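Local coordinates for protein nitrite transporter NirC (Salmonella enterica subsp. enterica serovar Typhimurium, PDB 4FC4) that assembles as a pentamer of formate/nitrite transporter family channels that carry nitrite into and out of the cell across the cytoplasmic membrane, at residues L143-F155 / Y217-V229. Residues are numbered along the deposited sequence; the frame is centred on the assembly and turned at random.
Sequences LAKTTAPATVLFF and YTLAGIGHNLLWV
N225 and H224, neighbours on helix 219-248, each donate a hydrogen bond to a backbone carbonyl where helix 137-147 gives way to helix 150-172. N225 ND2 reaches K145 O at 3.0 Å; the oxygen lies close to the amide plane, but the donor stands well above the carbonyl plane. H224 extends its imidazole, CG anti to the backbone N (chi1 176°), and NE2 meets A148 O at 3.1 Å in the ring plane, almost in line with the C=O bond (171°). The H224 ring thereby reaches the linker just ahead of P149, the N-cap residue of helix 150-172. A water also joins the segments, donating to T146 OG1 and accepting from T218 N; T146 OG1 itself donates to L143 O, while T218 OG1 caps the helix by accepting from G221 N.

Close backbone packing centres on G221, with T146 CA 4.6 Å from G221 CA; T146 CB rests against G221 O, and T146 CG2 lies 3.8 Å from Y217 CE1. Farther along, A150 CB sits over one face of the W228 indole, a CH-pi contact 3.5 Å from the five-membered ring's centroid. L153 fits as a knob among H224, N225, W228 and V229, its CD1 lying 3.5 Å from N225 ND2. F154 CA makes a CH...O contact with W228 O.

In the all-helical membrane fold of this family, helix 219-248 thus spans the break between two helices; the axis of 219-229 comes within 8.0 Å of those of 143-147 and 150-155. E196 accepts a second hydrogen bond from N225 ND2 and forms a salt bridge with K145 NZ, whereas Y217 OH bonds to F205 O. Helix 198-209 packs beside T146, I222 and N225, and W125 of a neighbouring subunit meets T151 and F155 on helix 150-172.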
loop_
_atom_site.group_PDB
_atom_site.type_symbol
_atom_site.label_atom_id
_atom_site.label_comp_id
_atom_site.label_asym_id
_atom_site.label_seq_id
_atom_site.Cartn_x
_atom_site.Cartn_y
_atom_site.Cartn_z
ATOM N N LEU B 143 7.760 -29.827 -14.092
ATOM C CA LEU B 143 7.732 -30.750 -15.244
ATOM C C LEU B 143 7.345 -29.975 -16.519
ATOM O O LEU B 143 8.034 -30.072 -17.516
ATOM C CB LEU B 143 6.824 -31.969 -14.979
ATOM C CG LEU B 143 6.474 -32.882 -16.171
ATOM C CD1 LEU B 143 7.674 -33.690 -16.651
ATOM C CD2 LEU B 143 5.282 -33.817 -15.868
ATOM N N ALA B 144 6.301 -29.140 -16.446
ATOM C CA ALA B 144 5.895 -28.345 -17.616
ATOM C C ALA B 144 7.060 -27.442 -18.076
ATOM O O ALA B 144 7.292 -27.265 -19.286
ATOM C CB ALA B 144 4.571 -27.572 -17.392
ATOM N N LYS B 145 7.835 -26.929 -17.121
ATOM C CA LYS B 145 8.953 -26.045 -17.482
ATOM C C LYS B 145 10.040 -26.842 -18.185
ATOM O O LYS B 145 10.720 -26.290 -19.051
ATOM C CB LYS B 145 9.532 -25.315 -16.293
ATOM C CG LYS B 145 8.709 -24.128 -15.794
ATOM C CD LYS B 145 9.142 -23.788 -14.375
ATOM C CE LYS B 145 8.495 -22.532 -13.829
ATOM N NZ LYS B 145 8.886 -21.372 -14.636
ATOM N N THR B 146 10.168 -28.132 -17.845
ATOM C CA THR B 146 11.291 -28.909 -18.362
ATOM C C THR B 146 11.076 -29.487 -19.743
ATOM O O THR B 146 12.043 -29.775 -20.451
ATOM C CB THR B 146 11.679 -30.094 -17.440
ATOM O OG1 THR B 146 10.602 -31.058 -17.402
ATOM C CG2 THR B 146 12.038 -29.605 -16.041
ATOM N N THR B 147 9.818 -29.755 -20.095
ATOM C CA THR B 147 9.511 -30.357 -21.417
ATOM C C THR B 147 9.119 -29.307 -22.472
ATOM O O THR B 147 8.906 -29.674 -23.607
ATOM C CB THR B 147 8.372 -31.392 -21.349
ATOM O OG1 THR B 147 7.182 -30.712 -20.948
ATOM C CG2 THR B 147 8.688 -32.488 -20.333
ATOM N N ALA B 148 8.994 -28.038 -22.072
ATOM C CA ALA B 148 8.712 -26.903 -22.961
ATOM C C ALA B 148 9.755 -26.718 -24.118
ATOM O O ALA B 148 10.937 -26.958 -23.925
ATOM C CB ALA B 148 8.549 -25.616 -22.113
ATOM N N PRO B 149 9.337 -26.266 -25.321
ATOM C CA PRO B 149 10.365 -26.057 -26.405
ATOM C C PRO B 149 11.467 -25.000 -26.124
ATOM O O PRO B 149 11.218 -23.977 -25.459
ATOM C CB PRO B 149 9.502 -25.593 -27.611
ATOM C CG PRO B 149 8.120 -26.086 -27.313
ATOM C CD PRO B 149 7.985 -25.899 -25.805
ATOM N N ALA B 150 12.671 -25.238 -26.621
ATOM C CA ALA B 150 13.783 -24.278 -26.508
ATOM C C ALA B 150 13.354 -22.817 -26.814
ATOM O O ALA B 150 13.773 -21.877 -26.149
ATOM C CB ALA B 150 14.891 -24.680 -27.437
ATOM N N THR B 151 12.512 -22.664 -27.826
ATOM C CA THR B 151 12.225 -21.393 -28.429
ATOM C C THR B 151 11.375 -20.627 -27.456
ATOM O O THR B 151 11.693 -19.470 -27.096
ATOM C CB THR B 151 11.453 -21.615 -29.722
ATOM O OG1 THR B 151 12.395 -21.852 -30.754
ATOM C CG2 THR B 151 10.602 -20.400 -30.075
ATOM N N VAL B 152 10.348 -21.335 -26.993
ATOM C CA VAL B 152 9.406 -20.837 -26.032
ATOM C C VAL B 152 10.200 -20.440 -24.799
ATOM O O VAL B 152 10.032 -19.311 -24.283
ATOM C CB VAL B 152 8.233 -21.858 -25.773
ATOM C CG1 VAL B 152 7.505 -21.607 -24.436
ATOM C CG2 VAL B 152 7.245 -21.882 -26.982
ATOM N N LEU B 153 11.113 -21.315 -24.377
ATOM C CA LEU B 153 11.838 -21.061 -23.117
ATOM C C LEU B 153 12.772 -19.863 -23.231
ATOM O O LEU B 153 12.863 -19.030 -22.318
ATOM C CB LEU B 153 12.570 -22.312 -22.615
ATOM C CG LEU B 153 11.653 -23.395 -22.033
ATOM C CD1 LEU B 153 12.465 -24.521 -21.444
ATOM C CD2 LEU B 153 10.729 -22.851 -20.958
ATOM N N PHE B 154 13.438 -19.758 -24.372
ATOM C CA PHE B 154 14.336 -18.631 -24.617
ATOM C C PHE B 154 13.610 -17.276 -24.508
ATOM O O PHE B 154 14.003 -16.391 -23.753
ATOM C CB PHE B 154 14.925 -18.786 -25.995
ATOM C CG PHE B 154 15.884 -17.716 -26.372
ATOM C CD1 PHE B 154 17.251 -17.855 -26.059
ATOM C CD2 PHE B 154 15.440 -16.598 -27.097
ATOM C CE1 PHE B 154 18.158 -16.862 -26.401
ATOM C CE2 PHE B 154 16.344 -15.613 -27.459
ATOM C CZ PHE B 154 17.710 -15.744 -27.114
ATOM N N PHE B 155 12.524 -17.140 -25.264
ATOM C CA PHE B 155 11.844 -15.885 -25.378
ATOM C C PHE B 155 11.103 -15.506 -24.080
ATOM O O PHE B 155 11.003 -14.313 -23.713
ATOM C CB PHE B 155 11.002 -15.939 -26.628
ATOM C CG PHE B 155 11.805 -15.730 -27.842
ATOM C CD1 PHE B 155 12.469 -14.512 -28.040
ATOM C CD2 PHE B 155 11.997 -16.757 -28.763
ATOM C CE1 PHE B 155 13.266 -14.317 -29.178
ATOM C CE2 PHE B 155 12.759 -16.556 -29.909
ATOM C CZ PHE B 155 13.401 -15.337 -30.124
ATOM N N TYR B 217 10.267 -36.625 -14.963
ATOM C CA TYR B 217 11.032 -35.441 -14.518
ATOM C C TYR B 217 12.483 -35.838 -14.299
ATOM O O TYR B 217 12.768 -36.616 -13.381
ATOM C CB TYR B 217 10.474 -34.948 -13.175
ATOM C CG TYR B 217 11.153 -33.722 -12.611
ATOM C CD1 TYR B 217 10.944 -32.462 -13.194
ATOM C CD2 TYR B 217 11.968 -33.800 -11.479
ATOM C CE1 TYR B 217 11.555 -31.325 -12.698
ATOM C CE2 TYR B 217 12.594 -32.668 -10.967
ATOM C CZ TYR B 217 12.372 -31.419 -11.567
ATOM O OH TYR B 217 12.951 -30.236 -11.101
ATOM N N THR B 218 13.390 -35.297 -15.120
ATOM C CA THR B 218 14.796 -35.795 -15.171
ATOM C C THR B 218 15.826 -34.654 -15.099
ATOM O O THR B 218 15.468 -33.481 -15.312
ATOM C CB THR B 218 15.088 -36.565 -16.474
ATOM O OG1 THR B 218 15.273 -35.597 -17.512
ATOM C CG2 THR B 218 13.959 -37.560 -16.831
ATOM N N LEU B 219 17.085 -34.985 -14.824
ATOM C CA LEU B 219 18.117 -33.944 -14.758
ATOM C C LEU B 219 18.364 -33.327 -16.131
ATOM O O LEU B 219 18.679 -32.128 -16.252
ATOM C CB LEU B 219 19.427 -34.478 -14.220
ATOM C CG LEU B 219 19.602 -34.879 -12.774
ATOM C CD1 LEU B 219 20.436 -36.156 -12.743
ATOM C CD2 LEU B 219 20.273 -33.737 -12.006
ATOM N N ALA B 220 18.231 -34.157 -17.166
ATOM C CA ALA B 220 18.253 -33.678 -18.547
ATOM C C ALA B 220 17.113 -32.637 -18.808
ATOM O O ALA B 220 17.368 -31.564 -19.376
ATOM C CB ALA B 220 18.215 -34.845 -19.515
ATOM N N GLY B 221 15.895 -32.911 -18.341
ATOM C CA GLY B 221 14.836 -31.900 -18.370
ATOM C C GLY B 221 15.197 -30.602 -17.667
ATOM O O GLY B 221 14.954 -29.488 -18.202
ATOM N N ILE B 222 15.773 -30.719 -16.464
ATOM C CA ILE B 222 16.172 -29.521 -15.712
ATOM C C ILE B 222 17.253 -28.731 -16.473
ATOM O O ILE B 222 17.126 -27.532 -16.660
ATOM C CB ILE B 222 16.606 -29.829 -14.272
ATOM C CG1 ILE B 222 15.408 -30.347 -13.464
ATOM C CG2 ILE B 222 17.156 -28.559 -13.614
ATOM C CD1 ILE B 222 15.761 -31.025 -12.154
ATOM N N GLY B 223 18.274 -29.419 -16.976
ATOM C CA GLY B 223 19.338 -28.764 -17.705
ATOM C C GLY B 223 18.860 -28.100 -18.978
ATOM O O GLY B 223 19.309 -27.009 -19.329
ATOM N N HIS B 224 17.947 -28.773 -19.671
ATOM C CA HIS B 224 17.250 -28.222 -20.844
ATOM C C HIS B 224 16.616 -26.870 -20.581
ATOM O O HIS B 224 16.882 -25.918 -21.309
ATOM C CB HIS B 224 16.205 -29.210 -21.378
ATOM C CG HIS B 224 15.404 -28.658 -22.528
ATOM N ND1 HIS B 224 15.895 -28.576 -23.775
ATOM C CD2 HIS B 224 14.145 -28.127 -22.585
ATOM C CE1 HIS B 224 14.981 -28.038 -24.594
ATOM N NE2 HIS B 224 13.921 -27.753 -23.873
ATOM N N ASN B 225 15.766 -26.768 -19.559
ATOM C CA ASN B 225 15.166 -25.440 -19.171
ATOM C C ASN B 225 16.209 -24.383 -18.780
ATOM O O ASN B 225 16.213 -23.305 -19.351
ATOM C CB ASN B 225 14.162 -25.584 -18.040
ATOM C CG ASN B 225 13.584 -24.231 -17.570
ATOM O OD1 ASN B 225 14.257 -23.465 -16.869
ATOM N ND2 ASN B 225 12.323 -23.946 -17.951
ATOM N N LEU B 226 17.098 -24.707 -17.828
ATOM C CA LEU B 226 18.167 -23.792 -17.384
ATOM C C LEU B 226 19.031 -23.279 -18.557
ATOM O O LEU B 226 19.336 -22.070 -18.604
ATOM C CB LEU B 226 19.000 -24.402 -16.233
ATOM C CG LEU B 226 18.287 -24.649 -14.881
ATOM C CD1 LEU B 226 19.284 -25.048 -13.786
ATOM C CD2 LEU B 226 17.502 -23.404 -14.425
ATOM N N LEU B 227 19.368 -24.149 -19.531
ATOM C CA LEU B 227 20.119 -23.675 -20.706
ATOM C C LEU B 227 19.414 -22.558 -21.467
ATOM O O LEU B 227 19.909 -21.439 -21.511
ATOM C CB LEU B 227 20.496 -24.798 -21.666
ATOM C CG LEU B 227 21.209 -24.340 -22.951
ATOM C CD1 LEU B 227 22.552 -23.652 -22.641
ATOM C CD2 LEU B 227 21.412 -25.518 -23.929
ATOM N N TRP B 228 18.243 -22.853 -22.028
ATOM C CA TRP B 228 17.464 -21.852 -22.764
ATOM C C TRP B 228 16.955 -20.653 -21.947
ATOM O O TRP B 228 16.989 -19.512 -22.423
ATOM C CB TRP B 228 16.386 -22.553 -23.599
ATOM C CG TRP B 228 17.064 -23.527 -24.536
ATOM C CD1 TRP B 228 17.105 -24.914 -24.438
ATOM C CD2 TRP B 228 17.904 -23.202 -25.701
ATOM N NE1 TRP B 228 17.845 -25.451 -25.454
ATOM C CE2 TRP B 228 18.346 -24.483 -26.252
ATOM C CE3 TRP B 228 18.282 -22.018 -26.338
ATOM C CZ2 TRP B 228 19.160 -24.559 -27.391
ATOM C CZ3 TRP B 228 19.070 -22.085 -27.485
ATOM C CH2 TRP B 228 19.527 -23.331 -27.993
ATOM N N VAL B 229 16.560 -20.878 -20.702
ATOM C CA VAL B 229 16.124 -19.762 -19.835
ATOM C C VAL B 229 17.289 -18.836 -19.499
ATOM O O VAL B 229 17.159 -17.631 -19.586
ATOM C CB VAL B 229 15.352 -20.271 -18.618
ATOM C CG1 VAL B 229 14.932 -19.130 -17.679
ATOM C CG2 VAL B 229 14.131 -21.007 -19.162
HETATM O O HOH W 1 12.008 -33.810 -17.310
#